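Local coordinates for ABC transporter, substrate binding protein (Polyamine) (Agrobacterium tumefaciens, PDB 4EUO) that binds gamma-aminobutyric acid selectively in the periplasm as the solute-binding component of an ABC transporter, probably delivering it for uptake, at residues A254-A257 / T258-Y262; I244-A247 / T248-Q251; E306-Y309 / A310-A313. All coordinates share one frame; numbering follows the deposited sequence.

Contact 1: residues A254-A257 / T258-Y262; sequences ADMA and TATGY. With ABU (gamma-amino-butanoic acid), chain E.
Met256 touches Tyr262 through its sulfur, SD lying 4.2 Å from CB of Tyr262, where the chain leaves the helix for the ligand pocket. Tyr262 OH donates to the carboxylate O of gamma-aminobutyric acid at 2.6 Å, with that oxygen at the edge of the phenol ring and near its plane. Phe99 stacks on the ring, and Thr12, Arg203 and Asp226 also bond the ligand.

Behind the tyrosine stands Thr260. The N-H of Tyr262 reaches Thr260 OG1 at 3.0 Å with a nearly straight bond of 161°, closing an ST turn. The same hydroxyl donates to Met256 O, with Thr260 OG1 2.8 Å from it and above the carbonyl plane, while the backbone N of Thr260 gives that oxygen a weak bond. A chi1 of 59°, which sets OG1 between the backbone N and the carbonyl carbon of its own residue, lets it give a bond to Met256 O and take one from Tyr262 N. The Met256 side chain bends at chi2 and chi3, bringing SD 3.6 Å from OG1 of Thr260.

These bonds finish the helix 250-260. Ala257 O takes two donors, Gly261 N at 2.9 Å and Thr260 N at 3.2 Å, the latter from well above the carbonyl plane. Gly261 then leaves the helix with a positive phi. The CB of Ala257 lies 3.1 Å from Tyr262 O, a buried carbonyl oxygen with no polar partner in the model.

Further back on the helix, a water donates to both Asp255 OD1 and Thr258 OG1. Asp255 is itself held by a salt bridge from OD2 to Lys23 of helix 10-28, the helix whose Trp20 and Ala15 pack against Met256 and Thr260.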
loop_
_atom_site.group_PDB
_atom_site.type_symbol
_atom_site.label_atom_id
_atom_site.label_comp_id
_atom_site.label_asym_id
_atom_site.label_seq_id
_atom_site.Cartn_x
_atom_site.Cartn_y
_atom_site.Cartn_z
ATOM N N ALA A 254 -1.408 -15.423 6.620
ATOM C CA ALA A 254 -2.590 -15.977 5.972
ATOM C C ALA A 254 -3.838 -15.300 6.551
ATOM O O ALA A 254 -4.752 -14.988 5.809
ATOM C CB ALA A 254 -2.652 -17.493 6.224
ATOM N N ASP A 255 -3.886 -15.075 7.870
ATOM C CA ASP A 255 -5.060 -14.434 8.467
ATOM C C ASP A 255 -5.216 -12.989 8.032
ATOM O O ASP A 255 -6.331 -12.573 7.744
ATOM C CB ASP A 255 -5.023 -14.552 10.004
ATOM C CG ASP A 255 -5.141 -15.999 10.512
ATOM O OD1 ASP A 255 -5.456 -16.897 9.695
ATOM O OD2 ASP A 255 -4.814 -16.227 11.674
ATOM N N MET A 256 -4.110 -12.258 7.881
ATOM C CA MET A 256 -4.160 -10.874 7.389
ATOM C C MET A 256 -4.715 -10.907 5.953
ATOM O O MET A 256 -5.584 -10.117 5.588
ATOM C CB MET A 256 -2.743 -10.298 7.438
ATOM C CG MET A 256 -2.590 -8.898 6.813
ATOM S SD MET A 256 -2.455 -8.929 4.996
ATOM C CE MET A 256 -1.019 -9.987 4.769
ATOM N N ALA A 257 -4.216 -11.849 5.126
ATOM C CA ALA A 257 -4.652 -11.896 3.742
ATOM C C ALA A 257 -6.128 -12.244 3.595
ATOM O O ALA A 257 -6.868 -11.623 2.829
ATOM C CB ALA A 257 -3.795 -12.919 2.988
ATOM N N THR A 258 -6.568 -13.253 4.363
ATOM C CA THR A 258 -7.967 -13.651 4.340
ATOM C C THR A 258 -8.859 -12.473 4.736
ATOM O O THR A 258 -9.925 -12.304 4.135
ATOM C CB THR A 258 -8.157 -14.820 5.330
ATOM O OG1 THR A 258 -7.391 -15.922 4.865
ATOM C CG2 THR A 258 -9.626 -15.251 5.483
ATOM N N ALA A 259 -8.434 -11.682 5.729
ATOM C CA ALA A 259 -9.230 -10.570 6.258
ATOM C C ALA A 259 -9.204 -9.331 5.386
ATOM O O ALA A 259 -10.058 -8.467 5.569
ATOM C CB ALA A 259 -8.748 -10.210 7.645
ATOM N N THR A 260 -8.207 -9.195 4.479
ATOM C CA THR A 260 -8.091 -7.944 3.722
ATOM C C THR A 260 -8.244 -8.030 2.221
ATOM O O THR A 260 -8.564 -7.023 1.602
ATOM C CB THR A 260 -6.708 -7.307 3.935
ATOM O OG1 THR A 260 -5.697 -8.223 3.500
ATOM C CG2 THR A 260 -6.464 -6.870 5.361
ATOM N N GLY A 261 -7.886 -9.159 1.624
ATOM C CA GLY A 261 -7.791 -9.257 0.173
ATOM C C GLY A 261 -6.398 -8.889 -0.342
ATOM O O GLY A 261 -6.186 -8.847 -1.546
ATOM N N TYR A 262 -5.434 -8.670 0.562
ATOM C CA TYR A 262 -4.037 -8.422 0.178
ATOM C C TYR A 262 -3.319 -9.765 0.173
ATOM O O TYR A 262 -3.799 -10.719 0.796
ATOM C CB TYR A 262 -3.349 -7.442 1.154
ATOM C CG TYR A 262 -3.893 -6.037 1.008
ATOM C CD1 TYR A 262 -3.972 -5.433 -0.238
ATOM C CD2 TYR A 262 -4.393 -5.337 2.111
ATOM C CE1 TYR A 262 -4.486 -4.151 -0.387
ATOM C CE2 TYR A 262 -4.922 -4.059 1.972
ATOM C CZ TYR A 262 -4.989 -3.488 0.714
ATOM O OH TYR A 262 -5.598 -2.285 0.521
HETATM N N ABU E . 0.227 1.376 1.396
HETATM C CD ABU E . -0.930 0.499 1.175
HETATM C CB ABU E . -1.990 0.696 2.231
HETATM C CG ABU E . -3.123 -0.237 1.976
HETATM C C ABU E . -4.329 -0.066 2.875
HETATM O O ABU E . -5.478 -0.601 2.470
HETATM O OXT ABU E . -4.317 0.680 3.953
HETATM O O HOH W 1 -6.527 -17.430 7.194
#

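Contact 2: residues I244-A247 / T248-Q251; sequences IALA and TSAQ
Thr248 grips Ile244 O twice. Thr248 N donates to Ile244 O at 3.0 Å and Thr248 OG1 to the same atom at 2.8 Å, from opposite faces of the carbonyl plane. Two residues on, Leu246 O is doubly held as well. Ser249 OG meets Leu246 O in the carbonyl plane, on a lone pair, at 2.6 Å, whereas Ser249 N approaches Leu246 O from above that plane at 3.0 Å. The hydroxyl is put there by a chi1 of 64°, which folds OG back over its own backbone toward helix 237-247. Ser249 occupies the N-cap position of the next helix, yet its side chain makes no capping bond.

Water adds a third kind of link: one molecule donates to Ala245 O and to Thr248 OG1, each at 2.7 Å, so the threonine hydroxyl gives one hydrogen bond and receives another.

Apolar contact between the two segments is slight, the CG2 methyls of Ile244 and Thr248 lying 4.4 Å apart. Both side chains face inward instead, onto Leu228 and Val96 of the central strands, while Leu246 and Ala247 rest on helix 10-28.

The chemistry is that of a helix end: carbonyl oxygens with few helical N-H donors left ahead of them are met by two hydroxyls and a water, which probably helps the chain pass through Thr248 and Ser249 into helix 250-260.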
loop_
_atom_site.group_PDB
_atom_site.type_symbol
_atom_site.label_atom_id
_atom_site.label_comp_id
_atom_site.label_asym_id
_atom_site.label_seq_id
_atom_site.Cartn_x
_atom_site.Cartn_y
_atom_site.Cartn_z
ATOM N N ILE A 244 7.249 -8.026 14.809
ATOM C CA ILE A 244 7.470 -8.199 13.369
ATOM C C ILE A 244 7.619 -9.690 13.041
ATOM O O ILE A 244 7.028 -10.178 12.065
ATOM C CB ILE A 244 8.644 -7.360 12.892
ATOM C CG1 ILE A 244 8.283 -5.856 12.991
ATOM C CG2 ILE A 244 9.046 -7.755 11.464
ATOM C CD1 ILE A 244 9.383 -4.923 12.580
ATOM N N ALA A 245 8.334 -10.449 13.914
ATOM C CA ALA A 245 8.491 -11.890 13.690
ATOM C C ALA A 245 7.113 -12.563 13.697
ATOM O O ALA A 245 6.856 -13.445 12.871
ATOM C CB ALA A 245 9.379 -12.470 14.785
ATOM N N LEU A 246 6.228 -12.153 14.597
ATOM C CA LEU A 246 4.902 -12.703 14.680
ATOM C C LEU A 246 4.051 -12.293 13.452
ATOM O O LEU A 246 3.441 -13.139 12.798
ATOM C CB LEU A 246 4.245 -12.269 16.007
ATOM C CG LEU A 246 2.807 -12.745 16.295
ATOM C CD1 LEU A 246 1.733 -11.923 15.545
ATOM C CD2 LEU A 246 2.621 -14.257 16.117
ATOM N N ALA A 247 4.000 -10.986 13.164
ATOM C CA ALA A 247 3.148 -10.478 12.078
ATOM C C ALA A 247 3.487 -11.066 10.708
ATOM O O ALA A 247 2.610 -11.153 9.830
ATOM C CB ALA A 247 3.280 -8.964 12.022
ATOM N N THR A 248 4.757 -11.424 10.528
ATOM C CA THR A 248 5.236 -11.972 9.261
ATOM C C THR A 248 5.306 -13.495 9.238
ATOM O O THR A 248 5.720 -14.067 8.216
ATOM C CB THR A 248 6.544 -11.351 8.816
ATOM O OG1 THR A 248 7.573 -11.685 9.755
ATOM C CG2 THR A 248 6.453 -9.838 8.650
ATOM N N SER A 249 4.846 -14.147 10.333
ATOM C CA SER A 249 4.807 -15.612 10.363
ATOM C C SER A 249 3.634 -16.121 9.491
ATOM O O SER A 249 2.726 -15.375 9.115
ATOM C CB SER A 249 4.745 -16.124 11.796
ATOM O OG SER A 249 3.555 -15.733 12.446
ATOM N N ALA A 250 3.659 -17.416 9.143
ATOM C CA ALA A 250 2.754 -17.976 8.164
ATOM C C ALA A 250 1.296 -17.838 8.461
ATOM O O ALA A 250 0.552 -17.361 7.603
ATOM C CB ALA A 250 3.100 -19.440 7.892
ATOM N N GLN A 251 0.870 -18.271 9.658
ATOM C CA GLN A 251 -0.548 -18.186 9.984
ATOM C C GLN A 251 -1.022 -16.737 10.096
ATOM O O GLN A 251 -2.094 -16.419 9.595
ATOM C CB GLN A 251 -0.897 -18.985 11.267
ATOM C CG GLN A 251 -2.398 -19.208 11.458
ATOM C CD GLN A 251 -3.051 -20.052 10.392
ATOM O OE1 GLN A 251 -2.724 -21.234 10.200
ATOM N NE2 GLN A 251 -4.021 -19.479 9.709
HETATM O O HOH W 2 8.217 -14.187 10.676
#

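Contact 3: residues E306-Y309 / A310-A313; sequences ERWY and AWQA. With SO4 (sulfate ion), chain F.
Trp308 NE1 and Gln312 NE2, 3.4 Å apart, are two donors that converge on one acceptor, the backbone O of Lys136, while Tyr309 OH accepts from the nearby backbone N of Ser138. Gln312 runs extended beyond CG and crosses the indole obliquely, amide and ring planes 42° apart. Gln312 OE1 lies at the edge of the Tyr309 ring, near its plane, 3.3 Å from Tyr309 CD1.

On the same face of the Trp308 indole as Gln312 CG lies Trp311. The two six-membered rings meet at a slant, CZ3 of Trp308 being 4.0 Å from CZ3 of Trp311. Trp311 stacks with Phe166 and donates through NE1 to Asp170, both on helix 162-170.

Arg307 NH1 bonds sulfate O1 at 2.6 Å and Arg307 NH2 sulfate O4 at 3.0 Å, the ion lying at the guanidinium edge. At the start of helix 162-170, Leu162 N and Asp163 N hold the same ion, and the Asp163 side chain also pairs with Arg307 NH2.

Regular backbone bonds, such as Gln312 N to Trp308 O at 3.0 Å, place these side chains on successive turns. The terminal helix 301-313 thus docks through aromatic rings whose polar edges are satisfied, and its arginine helps form an anion site probably filled from the crystallisation liquor.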
loop_
_atom_site.group_PDB
_atom_site.type_symbol
_atom_site.label_atom_id
_atom_site.label_comp_id
_atom_site.label_asym_id
_atom_site.label_seq_id
_atom_site.Cartn_x
_atom_site.Cartn_y
_atom_site.Cartn_z
ATOM N N GLU A 306 9.623 15.940 -4.944
ATOM C CA GLU A 306 9.687 17.388 -5.237
ATOM C C GLU A 306 8.959 17.695 -6.534
ATOM O O GLU A 306 8.142 18.617 -6.600
ATOM C CB GLU A 306 11.155 17.838 -5.335
ATOM C CG GLU A 306 11.793 17.969 -3.965
ATOM C CD GLU A 306 13.181 18.583 -3.901
ATOM O OE1 GLU A 306 13.568 19.309 -4.845
ATOM O OE2 GLU A 306 13.869 18.364 -2.877
ATOM N N ARG A 307 9.200 16.887 -7.576
ATOM C CA ARG A 307 8.559 17.083 -8.874
ATOM C C ARG A 307 7.054 16.860 -8.828
ATOM O O ARG A 307 6.291 17.586 -9.471
ATOM C CB ARG A 307 9.255 16.207 -9.934
ATOM C CG ARG A 307 10.695 16.731 -10.088
ATOM C CD ARG A 307 11.466 16.170 -11.236
ATOM N NE ARG A 307 10.819 16.437 -12.519
ATOM C CZ ARG A 307 11.213 15.886 -13.656
ATOM N NH1 ARG A 307 12.241 15.045 -13.670
ATOM N NH2 ARG A 307 10.546 16.119 -14.776
ATOM N N TRP A 308 6.632 15.814 -8.087
ATOM C CA TRP A 308 5.225 15.495 -7.946
ATOM C C TRP A 308 4.446 16.643 -7.283
ATOM O O TRP A 308 3.445 17.079 -7.824
ATOM C CB TRP A 308 5.090 14.188 -7.145
ATOM C CG TRP A 308 3.685 13.856 -6.745
ATOM C CD1 TRP A 308 3.100 14.069 -5.531
ATOM C CD2 TRP A 308 2.661 13.328 -7.600
ATOM N NE1 TRP A 308 1.784 13.632 -5.552
ATOM C CE2 TRP A 308 1.493 13.182 -6.817
ATOM C CE3 TRP A 308 2.643 12.890 -8.943
ATOM C CZ2 TRP A 308 0.309 12.662 -7.332
ATOM C CZ3 TRP A 308 1.466 12.380 -9.461
ATOM C CH2 TRP A 308 0.319 12.247 -8.655
ATOM N N TYR A 309 4.932 17.135 -6.141
ATOM C CA TYR A 309 4.227 18.219 -5.447
ATOM C C TYR A 309 4.282 19.519 -6.224
ATOM O O TYR A 309 3.283 20.237 -6.261
ATOM C CB TYR A 309 4.711 18.360 -3.999
ATOM C CG TYR A 309 4.395 17.132 -3.175
ATOM C CD1 TYR A 309 3.082 16.678 -3.035
ATOM C CD2 TYR A 309 5.405 16.384 -2.593
ATOM C CE1 TYR A 309 2.798 15.527 -2.308
ATOM C CE2 TYR A 309 5.134 15.229 -1.872
ATOM C CZ TYR A 309 3.824 14.792 -1.751
ATOM O OH TYR A 309 3.572 13.628 -1.076
ATOM N N ALA A 310 5.400 19.795 -6.910
ATOM C CA ALA A 310 5.485 21.002 -7.747
ATOM C C ALA A 310 4.499 20.909 -8.903
ATOM O O ALA A 310 3.779 21.868 -9.184
ATOM C CB ALA A 310 6.895 21.181 -8.270
ATOM N N TRP A 311 4.356 19.716 -9.512
ATOM C CA TRP A 311 3.414 19.565 -10.599
ATOM C C TRP A 311 1.973 19.743 -10.093
ATOM O O TRP A 311 1.147 20.385 -10.751
ATOM C CB TRP A 311 3.602 18.200 -11.304
ATOM C CG TRP A 311 2.430 17.880 -12.170
ATOM C CD1 TRP A 311 2.162 18.410 -13.397
ATOM C CD2 TRP A 311 1.267 17.109 -11.806
ATOM N NE1 TRP A 311 0.926 17.999 -13.832
ATOM C CE2 TRP A 311 0.348 17.206 -12.870
ATOM C CE3 TRP A 311 0.905 16.361 -10.669
ATOM C CZ2 TRP A 311 -0.900 16.590 -12.844
ATOM C CZ3 TRP A 311 -0.334 15.740 -10.645
ATOM C CH2 TRP A 311 -1.231 15.870 -11.718
ATOM N N GLN A 312 1.650 19.176 -8.920
ATOM C CA GLN A 312 0.306 19.322 -8.377
ATOM C C GLN A 312 -0.064 20.804 -8.211
ATOM O O GLN A 312 -1.208 21.191 -8.483
ATOM C CB GLN A 312 0.189 18.607 -7.026
ATOM C CG GLN A 312 -0.046 17.100 -7.200
ATOM C CD GLN A 312 -0.276 16.439 -5.876
ATOM O OE1 GLN A 312 0.342 16.792 -4.880
ATOM N NE2 GLN A 312 -1.137 15.426 -5.834
ATOM N N ALA A 313 0.928 21.631 -7.829
ATOM C CA ALA A 313 0.696 23.071 -7.592
ATOM C C ALA A 313 0.767 23.934 -8.855
ATOM O O ALA A 313 0.345 25.091 -8.821
ATOM C CB ALA A 313 1.655 23.573 -6.535
HETATM S S SO4 F . 12.236 13.388 -16.901
HETATM O O1 SO4 F . 13.084 14.016 -15.915
HETATM O O2 SO4 F . 12.992 13.245 -18.173
HETATM O O3 SO4 F . 11.811 12.062 -16.447
HETATM O O4 SO4 F . 11.080 14.249 -17.058
#

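How the contacts relate
Contacts 1 and 2 follow one another along the chain and share helix 250-260: contact 2 opens it, contact 1 closes it, and both lean on helix 10-28. Gln251 NE2 of contact 2 bonds Asp255 OD1 of contact 1. Both are partly buried, with most of the touching residues buried in contact 1 and half in contact 2, whereas half of those in contact 3 are exposed. Contact 3 lies on the opposite side of the chain's centre, its centre about 34 Å from that of contact 1. Hydroxyls reinforce the backbone bonds at the two helix ends; 306-313 is regular helix relying on indoles, an amide and a guanidinium. Contact 1 alone reaches the ligand.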